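Local atomic coordinates of protein-tyrosine-phosphatase PTP1 (Arabidopsis thaliana, PDB entry 6KRW), a protein that hydrolyses phosphotyrosine in proteins, dephosphorylating the MAP kinases MPK6 and, in vitro, MPK4, and modulates plant defence responses. Residues P114-M117 against E118-W121; W121-V124 against I125-C129; R158-G161 against N162-L165; D212-A215 against V216-I219. One frame throughout, in Å; residues are numbered along the deposited sequence.

Interaction 1 (P114-M117 against E118-W121); sequences PHTM and EDFW
The backbone N of F120 reaches back to O of T116 at 2.8 Å, and N of W121 meets O of M117 at 3.0 Å, so the chain passes from a turn into the first coil of helix 117-126. T116 occupies the N-cap position but makes no capping bond with its side chain: with OG1 between backbone N and carbonyl carbon (chi1 70°), the hydroxyl instead takes the amide of L113. Solvent serves the amides of the first coil. One water links P114 O with E118 N, and a second lies between H115 O and D119 N, which it accepts from at 2.9 Å. A third water donates to H115 O and to OD2 of D119, the latter at 2.7 Å. D119 crosses T116 at about a right angle, its OD2 4.1 Å from CB of T116; a chi1 of -67° turns the carboxylate back toward the start of the helix. In the phosphatase fold this helix leads from strand 106-109 to the central strand 131-134, and F120 and W121 pack on I132 of that strand. M117, extended beyond CG, lies on Y150, R158 and F160. The indole of W121 passes M117 O obliquely, with CD1 3.4 Å from that oxygen, and gives its NE1 to Y150 O, while F120 CD2 sits 3.9 Å above the indole plane, over its centre.

Interaction 2 (W121-V124 against I125-C129); sequences WEMV and IQQHC
OE2 of E122 is gripped by two groups: NE2 of Q126, one turn further along the helix, and the hydroxyl of Y186. The amide donates at 2.8 Å, bent to 144° at the hydrogen, and meets the anti lone pair of OE2. Carboxylate and amide planes stand 84° apart, and the carboxylate lies tilted from the plane of the Q126 amide. E122 starts with CG anti to its own N and then bends at chi2 (75°), which brings the carboxylate round to its neighbour. The amide has further holds, since OE1 takes N79 N and NE2 also gives to P80 O; replacing Q126 by an alanine would probably cost E122 one of its two partners and leave those two loop groups without their mates. Next along the helix, the thioether chain of M123 lies across that of Q127, CG to CG at 4.1 Å. CG1 of I125 rests 3.4 Å from W121 O, and the I125 side chain also touches I163, V184 and Y186 of the sheet. At the far end H128 turns to positive phi, and C129 N bonds V124 O at 3.1 Å while H128 N bonds I125 O at 3.1 Å, the paired bonds of a Schellman motif closing the helix.

Interaction 3 (R158-G161 against N162-L165); sequences REFG and NISL
F160 presents the edge of its ring to L165, with CE2 3.9 Å from CB of L165, which lies near the ring plane. The two side chains slant across each other on the face of the hairpin that also carries R158 and I163. On that face CD2 of F160 meets CG2 of I163 at 4.2 Å, and CZ of F160 stands 3.5 Å above the guanidinium plane of R158, offset toward its rim. Bends at chi2 and chi3 (-69° and -64°) bring the guanidinium round beside F160, and its NH1 and NH2 bond to O of Q152 and D149. E159 and S164 point to the other face, and E159 pairs with K187. The strands run antiparallel: F160 N donates to I163 O at 2.6 Å, and L165 N to R158 O at 2.8 Å. A type II' turn spans F160 to I163, and at G161, with positive phi, a beta carbon would clash with N162 N. I163 N closes the turn at 2.8 Å from F160 O, well above the carbonyl plane. The hairpin is thus amphipathic: the F160, I163 and L165 face packs against helix 117-126, while charged E159 lies at the surface.

Interaction 4 (D212-A215 against V216-I219); sequences DTVA and VREI
T213 and R217 carry the close, polar part of this contact. NE of R217 donates to OG1 of T213 at 3.0 Å and 164°, with the hydroxyl oxygen at the edge of the guanidinium and nearly in its plane, and the R217 amide meets T213 O at 3.0 Å. A chi1 of 64° holds OG1 between backbone N and carbonyl carbon, where it also bonds to D297; R217 bends at chi3 (-54°), which turns the NE edge of its headgroup to the T213 hydroxyl. NH1 continues to D301 and E298 in salt bridges, so the arginine ties the first turn to helix 285-303, and a methionine in its place would probably leave both carboxylates without this cation and T213 without its NE partner. This is the start of helix 214-223, which follows the WPD loop bearing D206, inferred to bind substrate. D212 makes a capping bond, OD1 accepting from V214 N at 2.9 Å, and a water joins D212 O to V216 N. On the buried side A215 lies on Y201, V216 packs against F290, Y247 and I250, and I219 sets CG1 3.5 Å from A215 O. The other side is looser. Exposed V214 only brushes the guanidinium, with CG2 4.1 Å from NH2, and E218 extends outward to T175 and R222.

Interactions 1 and 2 are successive lengths of helix 117-126 and share W121, their centres 11 Å apart. Interaction 3 lies against both: the W121 indole meets the hairpin with CD1 3.6 Å from F160 CE2 and CZ2 3.6 Å from L165 CD2, while I163 CD1 comes 3.5 Å from E122 N. Interaction 4 stands apart, its centre 29 Å from that of interaction 1 and 26 Å from that of interaction 2. Helices 117-126 and 214-223 both come near the catalytic C237, the side chains of F120 and I219 each lying about 11 Å from its side chain. The side chain of V216 is about 8 Å from that of R243, which probably binds substrate, as in related phosphatases. The hairpin of interaction 3 is remote from these sites.

Interaction 1 (P114-M117 against E118-W121)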
ATOM      1  N   PRO A 114      -9.959   0.458  16.586  1.00 38.88           N
ATOM      2  CA  PRO A 114      -9.972  -0.541  17.648  1.00 57.07           C
ATOM      3  C   PRO A 114     -10.973  -1.666  17.354  1.00 41.92           C
ATOM      4  O   PRO A 114     -10.638  -2.814  17.546  1.00 40.05           O
ATOM      5  CB  PRO A 114     -10.403   0.257  18.877  1.00 93.28           C
ATOM      6  CG  PRO A 114     -10.008   1.675  18.551  1.00 98.45           C
ATOM      7  CD  PRO A 114     -10.238   1.813  17.061  1.00 59.43           C
ATOM      8  N   HIS A 115     -12.159  -1.332  16.865  1.00 32.69           N
ATOM      9  CA  HIS A 115     -13.224  -2.334  16.595  1.00 37.86           C
ATOM     10  C   HIS A 115     -13.072  -2.995  15.216  1.00 36.52           C
ATOM     11  O   HIS A 115     -13.913  -3.866  14.934  1.00 35.94           O
ATOM     12  CB  HIS A 115     -14.592  -1.700  16.788  1.00 38.05           C
ATOM     13  CG  HIS A 115     -14.773  -0.433  16.039  1.00 50.55           C
ATOM     14  ND1 HIS A 115     -14.098   0.728  16.374  1.00 60.47           N
ATOM     15  CD2 HIS A 115     -15.553  -0.135  14.983  1.00 45.83           C
ATOM     16  CE1 HIS A 115     -14.471   1.690  15.552  1.00 60.18           C
ATOM     17  NE2 HIS A 115     -15.362   1.183  14.687  1.00 62.26           N
ATOM     18  N   THR A 116     -12.053  -2.676  14.415  1.00 32.84           N
ATOM     19  CA  THR A 116     -11.829  -3.421  13.138  1.00 28.50           C
ATOM     20  C   THR A 116     -10.501  -4.172  13.152  1.00 29.94           C
ATOM     21  O   THR A 116     -10.087  -4.689  12.096  1.00 28.42           O
ATOM     22  CB  THR A 116     -11.955  -2.525  11.897  1.00 30.71           C
ATOM     23  OG1 THR A 116     -10.876  -1.596  11.787  1.00 29.28           O
ATOM     24  CG2 THR A 116     -13.257  -1.755  11.891  1.00 30.38           C
ATOM     25  N   MET A 117      -9.832  -4.248  14.302  1.00 29.84           N
ATOM     26  CA  MET A 117      -8.540  -4.970  14.323  1.00 33.21           C
ATOM     27  C   MET A 117      -8.714  -6.483  14.132  1.00 30.98           C
ATOM     28  O   MET A 117      -7.868  -7.078  13.442  1.00 28.35           O
ATOM     29  CB  MET A 117      -7.798  -4.675  15.626  1.00 47.12           C
ATOM     30  CG  MET A 117      -7.452  -3.218  15.750  1.00 48.79           C
ATOM     31  SD  MET A 117      -6.508  -2.842  17.237  0.90 52.89           S
ATOM     32  CE  MET A 117      -6.370  -1.068  17.056  1.00 86.24           C
ATOM     33  N   GLU A 118      -9.768  -7.096  14.690  1.00 31.91           N
ATOM     34  CA  GLU A 118      -9.994  -8.533  14.402  1.00 30.56           C
ATOM     35  C   GLU A 118     -10.284  -8.696  12.905  1.00 29.11           C
ATOM     36  O   GLU A 118      -9.729  -9.620  12.292  1.00 28.65           O
ATOM     37  CB  GLU A 118     -11.132  -9.125  15.235  1.00 34.30           C
ATOM     38  CG  GLU A 118     -11.263 -10.623  15.043  1.00 39.17           C
ATOM     39  CD  GLU A 118     -12.353 -11.288  15.859  1.00 49.37           C
ATOM     40  OE1 GLU A 118     -12.616 -12.486  15.623  1.00 55.84           O
ATOM     41  OE2 GLU A 118     -12.959 -10.603  16.708  1.00 46.22           O
ATOM     42  N   ASP A 119     -11.087  -7.805  12.342  1.00 28.81           N
ATOM     43  CA  ASP A 119     -11.380  -7.823  10.881  1.00 28.49           C
ATOM     44  C   ASP A 119     -10.080  -7.753  10.076  1.00 27.42           C
ATOM     45  O   ASP A 119      -9.893  -8.527   9.106  1.00 25.08           O
ATOM     46  CB  ASP A 119     -12.297  -6.663  10.491  1.00 27.91           C
ATOM     47  CG  ASP A 119     -13.712  -6.763  11.052  1.00 35.17           C
ATOM     48  OD1 ASP A 119     -14.115  -7.888  11.477  1.00 33.86           O
ATOM     49  OD2 ASP A 119     -14.390  -5.715  11.090  1.00 32.78           O
ATOM     50  N   PHE A 120      -9.191  -6.846  10.469  1.00 25.58           N
ATOM     51  CA  PHE A 120      -7.898  -6.690   9.770  1.00 26.88           C
ATOM     52  C   PHE A 120      -7.092  -7.987   9.818  1.00 26.78           C
ATOM     53  O   PHE A 120      -6.590  -8.441   8.772  1.00 25.11           O
ATOM     54  CB  PHE A 120      -7.112  -5.524  10.363  1.00 26.68           C
ATOM     55  CG  PHE A 120      -5.741  -5.369   9.768  1.00 25.36           C
ATOM     56  CD1 PHE A 120      -5.550  -4.647   8.595  1.00 28.42           C
ATOM     57  CD2 PHE A 120      -4.637  -5.947  10.391  1.00 31.25           C
ATOM     58  CE1 PHE A 120      -4.283  -4.525   8.051  1.00 27.72           C
ATOM     59  CE2 PHE A 120      -3.376  -5.829   9.831  1.00 29.48           C
ATOM     60  CZ  PHE A 120      -3.186  -5.096   8.683  1.00 27.30           C
ATOM     61  N   TRP A 121      -6.891  -8.556  11.015  1.00 25.28           N
ATOM     62  CA  TRP A 121      -6.066  -9.772  11.096  1.00 26.75           C
ATOM     63  C   TRP A 121      -6.750 -10.947  10.417  1.00 24.29           C
ATOM     64  O   TRP A 121      -6.027 -11.783   9.851  1.00 27.55           O
ATOM     65  CB  TRP A 121      -5.676 -10.055  12.548  1.00 29.94           C
ATOM     66  CG  TRP A 121      -4.619  -9.106  13.013  1.00 28.83           C
ATOM     67  CD1 TRP A 121      -4.728  -8.156  13.986  1.00 30.08           C
ATOM     68  CD2 TRP A 121      -3.283  -9.021  12.502  1.00 28.62           C
ATOM     69  NE1 TRP A 121      -3.537  -7.487  14.130  1.00 29.73           N
ATOM     70  CE2 TRP A 121      -2.633  -7.998  13.235  1.00 30.27           C
ATOM     71  CE3 TRP A 121      -2.575  -9.711  11.507  1.00 31.03           C
ATOM     72  CZ2 TRP A 121      -1.304  -7.653  12.986  1.00 30.80           C
ATOM     73  CZ3 TRP A 121      -1.261  -9.367  11.264  1.00 31.74           C
ATOM     74  CH2 TRP A 121      -0.646  -8.340  11.987  1.00 32.27           C
TER
HETATM   75  O   HOH W   1     -11.299  -5.469  16.793  1.00 41.69           O
HETATM   76  O   HOH W   2     -12.953  -6.366  14.116  1.00 36.94           O
HETATM   77  O   HOH W   3     -15.862  -4.539  12.997  1.00 45.36           O

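Interaction 2 (W121-V124 against I125-C129)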
ATOM      1  N   TRP A 121      -6.891  -8.556  11.015  1.00 25.28           N
ATOM      2  CA  TRP A 121      -6.066  -9.772  11.096  1.00 26.75           C
ATOM      3  C   TRP A 121      -6.750 -10.947  10.417  1.00 24.29           C
ATOM      4  O   TRP A 121      -6.027 -11.783   9.851  1.00 27.55           O
ATOM      5  CB  TRP A 121      -5.676 -10.055  12.548  1.00 29.94           C
ATOM      6  CG  TRP A 121      -4.619  -9.106  13.013  1.00 28.83           C
ATOM      7  CD1 TRP A 121      -4.728  -8.156  13.986  1.00 30.08           C
ATOM      8  CD2 TRP A 121      -3.283  -9.021  12.502  1.00 28.62           C
ATOM      9  NE1 TRP A 121      -3.537  -7.487  14.130  1.00 29.73           N
ATOM     10  CE2 TRP A 121      -2.633  -7.998  13.235  1.00 30.27           C
ATOM     11  CE3 TRP A 121      -2.575  -9.711  11.507  1.00 31.03           C
ATOM     12  CZ2 TRP A 121      -1.304  -7.653  12.986  1.00 30.80           C
ATOM     13  CZ3 TRP A 121      -1.261  -9.367  11.264  1.00 31.74           C
ATOM     14  CH2 TRP A 121      -0.646  -8.340  11.987  1.00 32.27           C
ATOM     15  N   GLU A 122      -8.089 -11.000  10.462  1.00 28.90           N
ATOM     16  CA  GLU A 122      -8.821 -12.069   9.750  1.00 31.10           C
ATOM     17  C   GLU A 122      -8.535 -11.922   8.251  1.00 26.99           C
ATOM     18  O   GLU A 122      -8.278 -12.944   7.593  1.00 26.16           O
ATOM     19  CB  GLU A 122     -10.306 -11.966  10.041  1.00 31.08           C
ATOM     20  CG  GLU A 122     -11.089 -13.091   9.417  1.00 33.89           C
ATOM     21  CD  GLU A 122     -10.968 -14.438  10.096  1.00 38.62           C
ATOM     22  OE1 GLU A 122     -10.754 -14.458  11.298  1.00 45.80           O
ATOM     23  OE2 GLU A 122     -11.161 -15.471   9.417  1.00 47.25           O
ATOM     24  N   MET A 123      -8.528 -10.691   7.748  1.00 24.19           N
ATOM     25  CA  MET A 123      -8.200 -10.446   6.318  1.00 24.34           C
ATOM     26  C   MET A 123      -6.766 -10.922   6.026  1.00 21.98           C
ATOM     27  O   MET A 123      -6.518 -11.577   5.011  1.00 22.95           O
ATOM     28  CB  MET A 123      -8.337  -8.960   5.985  1.00 22.76           C
ATOM     29  CG  MET A 123      -7.950  -8.651   4.563  1.00 22.77           C
ATOM     30  SD  MET A 123      -8.210  -6.904   4.132  0.96 21.41           S
ATOM     31  CE  MET A 123      -6.919  -6.123   5.121  1.00 27.48           C
ATOM     32  N   VAL A 124      -5.813 -10.598   6.907  1.00 25.42           N
ATOM     33  CA  VAL A 124      -4.392 -11.008   6.710  1.00 25.95           C
ATOM     34  C   VAL A 124      -4.322 -12.532   6.582  1.00 23.53           C
ATOM     35  O   VAL A 124      -3.622 -13.036   5.686  1.00 27.28           O
ATOM     36  CB  VAL A 124      -3.520 -10.514   7.878  1.00 27.15           C
ATOM     37  CG1 VAL A 124      -2.138 -11.130   7.826  1.00 31.89           C
ATOM     38  CG2 VAL A 124      -3.452  -9.003   7.916  1.00 31.51           C
ATOM     39  N   ILE A 125      -4.992 -13.245   7.480  1.00 28.74           N
ATOM     40  CA  ILE A 125      -4.946 -14.732   7.453  1.00 27.05           C
ATOM     41  C   ILE A 125      -5.656 -15.242   6.199  1.00 24.82           C
ATOM     42  O   ILE A 125      -5.074 -16.081   5.485  1.00 28.68           O
ATOM     43  CB  ILE A 125      -5.553 -15.304   8.740  1.00 30.46           C
ATOM     44  CG1 ILE A 125      -4.718 -14.879   9.951  1.00 35.78           C
ATOM     45  CG2 ILE A 125      -5.691 -16.816   8.633  1.00 33.54           C
ATOM     46  CD1 ILE A 125      -5.359 -15.237  11.280  1.00 37.75           C
ATOM     47  N   GLN A 126      -6.875 -14.761   5.936  1.00 27.27           N
ATOM     48  CA  GLN A 126      -7.690 -15.298   4.818  1.00 24.01           C
ATOM     49  C   GLN A 126      -6.999 -15.045   3.478  1.00 23.87           C
ATOM     50  O   GLN A 126      -7.082 -15.913   2.604  1.00 26.66           O
ATOM     51  CB  GLN A 126      -9.075 -14.661   4.837  1.00 26.09           C
ATOM     52  CG  GLN A 126      -9.961 -15.149   5.982  1.00 28.50           C
ATOM     53  CD  GLN A 126     -11.386 -14.673   5.847  1.00 27.16           C
ATOM     54  OE1 GLN A 126     -11.740 -14.007   4.868  1.00 27.55           O
ATOM     55  NE2 GLN A 126     -12.204 -15.013   6.833  1.00 30.62           N
ATOM     56  N   GLN A 127      -6.321 -13.908   3.330  1.00 23.78           N
ATOM     57  CA  GLN A 127      -5.638 -13.539   2.063  1.00 24.11           C
ATOM     58  C   GLN A 127      -4.163 -13.972   2.088  1.00 24.73           C
ATOM     59  O   GLN A 127      -3.471 -13.771   1.097  1.00 25.83           O
ATOM     60  CB  GLN A 127      -5.769 -12.037   1.854  1.00 23.52           C
ATOM     61  CG  GLN A 127      -7.208 -11.541   1.708  1.00 22.58           C
ATOM     62  CD  GLN A 127      -7.944 -12.213   0.581  1.00 21.23           C
ATOM     63  OE1 GLN A 127      -7.340 -12.569  -0.430  1.00 25.28           O
ATOM     64  NE2 GLN A 127      -9.251 -12.393   0.769  1.00 23.37           N
ATOM     65  N   HIS A 128      -3.707 -14.576   3.184  1.00 25.39           N
ATOM     66  CA  HIS A 128      -2.289 -15.018   3.399  1.00 28.61           C
ATOM     67  C   HIS A 128      -1.303 -13.932   2.939  1.00 27.46           C
ATOM     68  O   HIS A 128      -0.371 -14.211   2.154  1.00 27.06           O
ATOM     69  CB  HIS A 128      -2.024 -16.393   2.766  1.00 30.38           C
ATOM     70  CG  HIS A 128      -2.360 -16.531   1.322  1.00 28.30           C
ATOM     71  ND1 HIS A 128      -1.511 -16.101   0.330  1.00 30.81           N
ATOM     72  CD2 HIS A 128      -3.470 -16.987   0.698  1.00 29.49           C
ATOM     73  CE1 HIS A 128      -2.081 -16.290  -0.853  1.00 33.77           C
ATOM     74  NE2 HIS A 128      -3.264 -16.860  -0.654  1.00 33.63           N
ATOM     75  N   CYS A 129      -1.496 -12.718   3.441  1.00 25.83           N
ATOM     76  CA  CYS A 129      -0.641 -11.560   3.071  1.00 26.44           C
ATOM     77  C   CYS A 129       0.718 -11.718   3.729  1.00 28.61           C
ATOM     78  O   CYS A 129       0.762 -11.826   4.935  1.00 28.53           O
ATOM     79  CB  CYS A 129      -1.255 -10.250   3.534  1.00 24.94           C
ATOM     80  SG  CYS A 129      -2.875  -9.951   2.779  0.89 24.78           S
TER

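Interaction 3 (R158-G161 against N162-L165)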
ATOM      1  N   ARG A 158      -0.927 -10.503  21.976  1.00 50.30           N
ATOM      2  CA  ARG A 158      -2.160  -9.772  21.603  1.00 54.91           C
ATOM      3  C   ARG A 158      -3.222 -10.783  21.181  1.00 41.65           C
ATOM      4  O   ARG A 158      -2.892 -11.798  20.512  1.00 50.87           O
ATOM      5  CB  ARG A 158      -1.883  -8.787  20.468  1.00 41.79           C
ATOM      6  CG  ARG A 158      -0.982  -7.623  20.852  1.00 42.67           C
ATOM      7  CD  ARG A 158      -1.660  -6.673  21.820  1.00 49.20           C
ATOM      8  NE  ARG A 158      -2.820  -6.008  21.248  1.00 44.18           N
ATOM      9  CZ  ARG A 158      -2.769  -4.936  20.460  1.00 38.76           C
ATOM     10  NH1 ARG A 158      -1.607  -4.396  20.131  1.00 39.58           N
ATOM     11  NH2 ARG A 158      -3.888  -4.401  19.999  1.00 40.32           N
ATOM     12  N   GLU A 159      -4.467 -10.506  21.541  1.00 43.72           N
ATOM     13  CA  GLU A 159      -5.603 -11.350  21.101  1.00 47.58           C
ATOM     14  C   GLU A 159      -6.646 -10.493  20.393  1.00 42.17           C
ATOM     15  O   GLU A 159      -6.911  -9.356  20.830  1.00 48.31           O
ATOM     16  CB  GLU A 159      -6.228 -12.066  22.293  1.00 56.39           C
ATOM     17  CG  GLU A 159      -5.341 -13.145  22.860  1.00 62.17           C
ATOM     18  CD  GLU A 159      -6.131 -14.156  23.661  1.00 71.28           C
ATOM     19  OE1 GLU A 159      -5.662 -15.303  23.787  1.00 83.92           O
ATOM     20  OE2 GLU A 159      -7.238 -13.791  24.118  1.00 67.13           O
ATOM     21  N   PHE A 160      -7.216 -11.057  19.335  1.00 42.94           N
ATOM     22  CA  PHE A 160      -8.295 -10.387  18.575  1.00 41.33           C
ATOM     23  C   PHE A 160      -9.367 -11.428  18.311  1.00 44.10           C
ATOM     24  O   PHE A 160      -9.254 -12.159  17.325  1.00 43.95           O
ATOM     25  CB  PHE A 160      -7.766  -9.792  17.271  1.00 44.61           C
ATOM     26  CG  PHE A 160      -6.552  -8.921  17.450  1.00 39.02           C
ATOM     27  CD1 PHE A 160      -6.681  -7.574  17.768  1.00 35.91           C
ATOM     28  CD2 PHE A 160      -5.281  -9.456  17.309  1.00 40.10           C
ATOM     29  CE1 PHE A 160      -5.552  -6.775  17.940  1.00 34.23           C
ATOM     30  CE2 PHE A 160      -4.157  -8.654  17.462  1.00 37.51           C
ATOM     31  CZ  PHE A 160      -4.297  -7.315  17.771  1.00 37.35           C
ATOM     32  N   GLY A 161     -10.333 -11.522  19.217  1.00 49.18           N
ATOM     33  CA  GLY A 161     -11.329 -12.606  19.200  1.00 48.43           C
ATOM     34  C   GLY A 161     -10.638 -13.953  19.118  1.00 47.01           C
ATOM     35  O   GLY A 161      -9.900 -14.312  20.075  1.00 49.34           O
ATOM     36  N   ASN A 162     -10.790 -14.632  17.984  1.00 53.28           N
ATOM     37  CA  ASN A 162     -10.269 -16.002  17.763  1.00 57.32           C
ATOM     38  C   ASN A 162      -8.788 -15.965  17.368  1.00 49.22           C
ATOM     39  O   ASN A 162      -8.215 -17.052  17.173  1.00 52.02           O
ATOM     40  CB  ASN A 162     -11.092 -16.698  16.679  1.00 64.56           C
ATOM     41  CG  ASN A 162     -10.927 -18.201  16.687  1.00 95.37           C
ATOM     42  OD1 ASN A 162     -10.606 -18.786  17.718  1.00100.13           O
ATOM     43  ND2 ASN A 162     -11.142 -18.830  15.544  1.00104.05           N
ATOM     44  N   ILE A 163      -8.190 -14.775  17.247  1.00 43.94           N
ATOM     45  CA  ILE A 163      -6.834 -14.630  16.649  1.00 43.19           C
ATOM     46  C   ILE A 163      -5.833 -14.232  17.738  1.00 42.81           C
ATOM     47  O   ILE A 163      -6.114 -13.304  18.534  1.00 44.43           O
ATOM     48  CB  ILE A 163      -6.865 -13.608  15.502  1.00 36.91           C
ATOM     49  CG1 ILE A 163      -7.560 -14.202  14.276  1.00 38.24           C
ATOM     50  CG2 ILE A 163      -5.469 -13.117  15.177  1.00 43.52           C
ATOM     51  CD1 ILE A 163      -7.863 -13.197  13.177  1.00 37.58           C
ATOM     52  N   SER A 164      -4.679 -14.892  17.744  1.00 43.91           N
ATOM     53  CA  SER A 164      -3.545 -14.509  18.624  1.00 48.23           C
ATOM     54  C   SER A 164      -2.385 -13.994  17.770  1.00 47.81           C
ATOM     55  O   SER A 164      -2.118 -14.555  16.691  1.00 43.14           O
ATOM     56  CB  SER A 164      -3.123 -15.651  19.495  1.00 65.80           C
ATOM     57  OG  SER A 164      -2.498 -16.666  18.726  1.00 70.35           O
ATOM     58  N   LEU A 165      -1.721 -12.949  18.246  1.00 44.44           N
ATOM     59  CA  LEU A 165      -0.561 -12.331  17.554  1.00 41.76           C
ATOM     60  C   LEU A 165       0.651 -12.311  18.486  1.00 46.39           C
ATOM     61  O   LEU A 165       0.505 -11.948  19.661  1.00 47.18           O
ATOM     62  CB  LEU A 165      -0.948 -10.914  17.146  1.00 36.91           C
ATOM     63  CG  LEU A 165       0.100 -10.119  16.375  1.00 40.04           C
ATOM     64  CD1 LEU A 165       0.320 -10.688  14.986  1.00 44.67           C
ATOM     65  CD2 LEU A 165      -0.304  -8.659  16.291  1.00 42.62           C
TER

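Interaction 4 (D212-A215 against V216-I219)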
ATOM      1  N   ASP A 212      13.324  13.030   1.742  1.00 31.39           N
ATOM      2  CA  ASP A 212      14.125  12.402   0.658  1.00 31.48           C
ATOM      3  C   ASP A 212      13.463  11.067   0.289  1.00 33.69           C
ATOM      4  O   ASP A 212      12.489  10.708   0.918  1.00 27.67           O
ATOM      5  CB  ASP A 212      15.598  12.305   1.067  1.00 31.89           C
ATOM      6  CG  ASP A 212      15.830  11.380   2.240  1.00 38.72           C
ATOM      7  OD1 ASP A 212      15.432  10.196   2.163  1.00 33.76           O
ATOM      8  OD2 ASP A 212      16.477  11.837   3.195  1.00 58.10           O
ATOM      9  N   THR A 213      14.016  10.331  -0.660  1.00 27.37           N
ATOM     10  CA  THR A 213      13.347   9.103  -1.165  1.00 25.68           C
ATOM     11  C   THR A 213      13.988   7.843  -0.587  1.00 29.98           C
ATOM     12  O   THR A 213      13.606   6.740  -0.978  1.00 28.30           O
ATOM     13  CB  THR A 213      13.403   9.027  -2.695  1.00 27.57           C
ATOM     14  OG1 THR A 213      14.765   8.920  -3.127  1.00 29.50           O
ATOM     15  CG2 THR A 213      12.731  10.224  -3.329  1.00 26.76           C
ATOM     16  N   VAL A 214      14.957   7.993   0.322  1.00 29.47           N
ATOM     17  CA  VAL A 214      15.808   6.829   0.672  1.00 34.27           C
ATOM     18  C   VAL A 214      15.004   5.787   1.455  1.00 28.24           C
ATOM     19  O   VAL A 214      15.153   4.588   1.141  1.00 30.14           O
ATOM     20  CB  VAL A 214      17.049   7.314   1.435  1.00 34.70           C
ATOM     21  CG1 VAL A 214      17.923   6.145   1.849  1.00 35.54           C
ATOM     22  CG2 VAL A 214      17.845   8.309   0.611  1.00 38.06           C
ATOM     23  N   ALA A 215      14.245   6.198   2.476  1.00 27.32           N
ATOM     24  CA  ALA A 215      13.534   5.205   3.323  1.00 30.86           C
ATOM     25  C   ALA A 215      12.454   4.506   2.478  1.00 27.78           C
ATOM     26  O   ALA A 215      12.332   3.271   2.511  1.00 26.10           O
ATOM     27  CB  ALA A 215      12.920   5.893   4.507  1.00 30.13           C
ATOM     28  N   VAL A 216      11.732   5.272   1.676  1.00 25.44           N
ATOM     29  CA  VAL A 216      10.660   4.630   0.861  1.00 24.89           C
ATOM     30  C   VAL A 216      11.279   3.648  -0.137  1.00 25.63           C
ATOM     31  O   VAL A 216      10.753   2.523  -0.302  1.00 27.80           O
ATOM     32  CB  VAL A 216       9.818   5.715   0.188  1.00 25.15           C
ATOM     33  CG1 VAL A 216       8.875   5.067  -0.811  1.00 27.75           C
ATOM     34  CG2 VAL A 216       9.008   6.480   1.200  1.00 28.54           C
ATOM     35  N   ARG A 217      12.397   4.003  -0.753  1.00 25.72           N
ATOM     36  CA  ARG A 217      13.060   3.065  -1.689  1.00 27.11           C
ATOM     37  C   ARG A 217      13.621   1.855  -0.937  1.00 31.12           C
ATOM     38  O   ARG A 217      13.651   0.771  -1.525  1.00 29.71           O
ATOM     39  CB  ARG A 217      14.098   3.809  -2.528  1.00 32.09           C
ATOM     40  CG  ARG A 217      13.452   4.713  -3.565  1.00 28.97           C
ATOM     41  CD  ARG A 217      14.440   5.359  -4.506  1.00 34.15           C
ATOM     42  NE  ARG A 217      15.487   6.085  -3.820  1.00 35.94           N
ATOM     43  CZ  ARG A 217      16.743   5.684  -3.689  1.00 35.83           C
ATOM     44  NH1 ARG A 217      17.137   4.520  -4.181  1.00 42.55           N
ATOM     45  NH2 ARG A 217      17.608   6.460  -3.071  1.00 43.99           N
ATOM     46  N   GLU A 218      14.058   2.009   0.316  1.00 29.63           N
ATOM     47  CA  GLU A 218      14.511   0.815   1.060  1.00 33.14           C
ATOM     48  C   GLU A 218      13.348  -0.168   1.246  1.00 29.27           C
ATOM     49  O   GLU A 218      13.582  -1.383   1.186  1.00 31.98           O
ATOM     50  CB  GLU A 218      15.137   1.235   2.386  1.00 35.94           C
ATOM     51  CG  GLU A 218      15.713   0.045   3.114  1.00 48.93           C
ATOM     52  CD  GLU A 218      16.468   0.363   4.392  1.00 64.51           C
ATOM     53  OE1 GLU A 218      17.142   1.397   4.447  1.00 40.24           O
ATOM     54  OE2 GLU A 218      16.225  -0.355   5.328  1.00 47.43           O
ATOM     55  N   ILE A 219      12.134   0.326   1.474  1.00 29.15           N
ATOM     56  CA  ILE A 219      10.969  -0.605   1.574  1.00 27.66           C
ATOM     57  C   ILE A 219      10.887  -1.411   0.274  1.00 29.01           C
ATOM     58  O   ILE A 219      10.804  -2.638   0.327  1.00 28.09           O
ATOM     59  CB  ILE A 219       9.670   0.163   1.832  1.00 26.72           C
ATOM     60  CG1 ILE A 219       9.718   0.985   3.119  1.00 29.39           C
ATOM     61  CG2 ILE A 219       8.470  -0.789   1.792  1.00 25.69           C
ATOM     62  CD1 ILE A 219       8.530   1.890   3.328  1.00 26.38           C
TER
HETATM   63  O   HOH W   4      11.865   8.180   2.131  1.00 31.48           O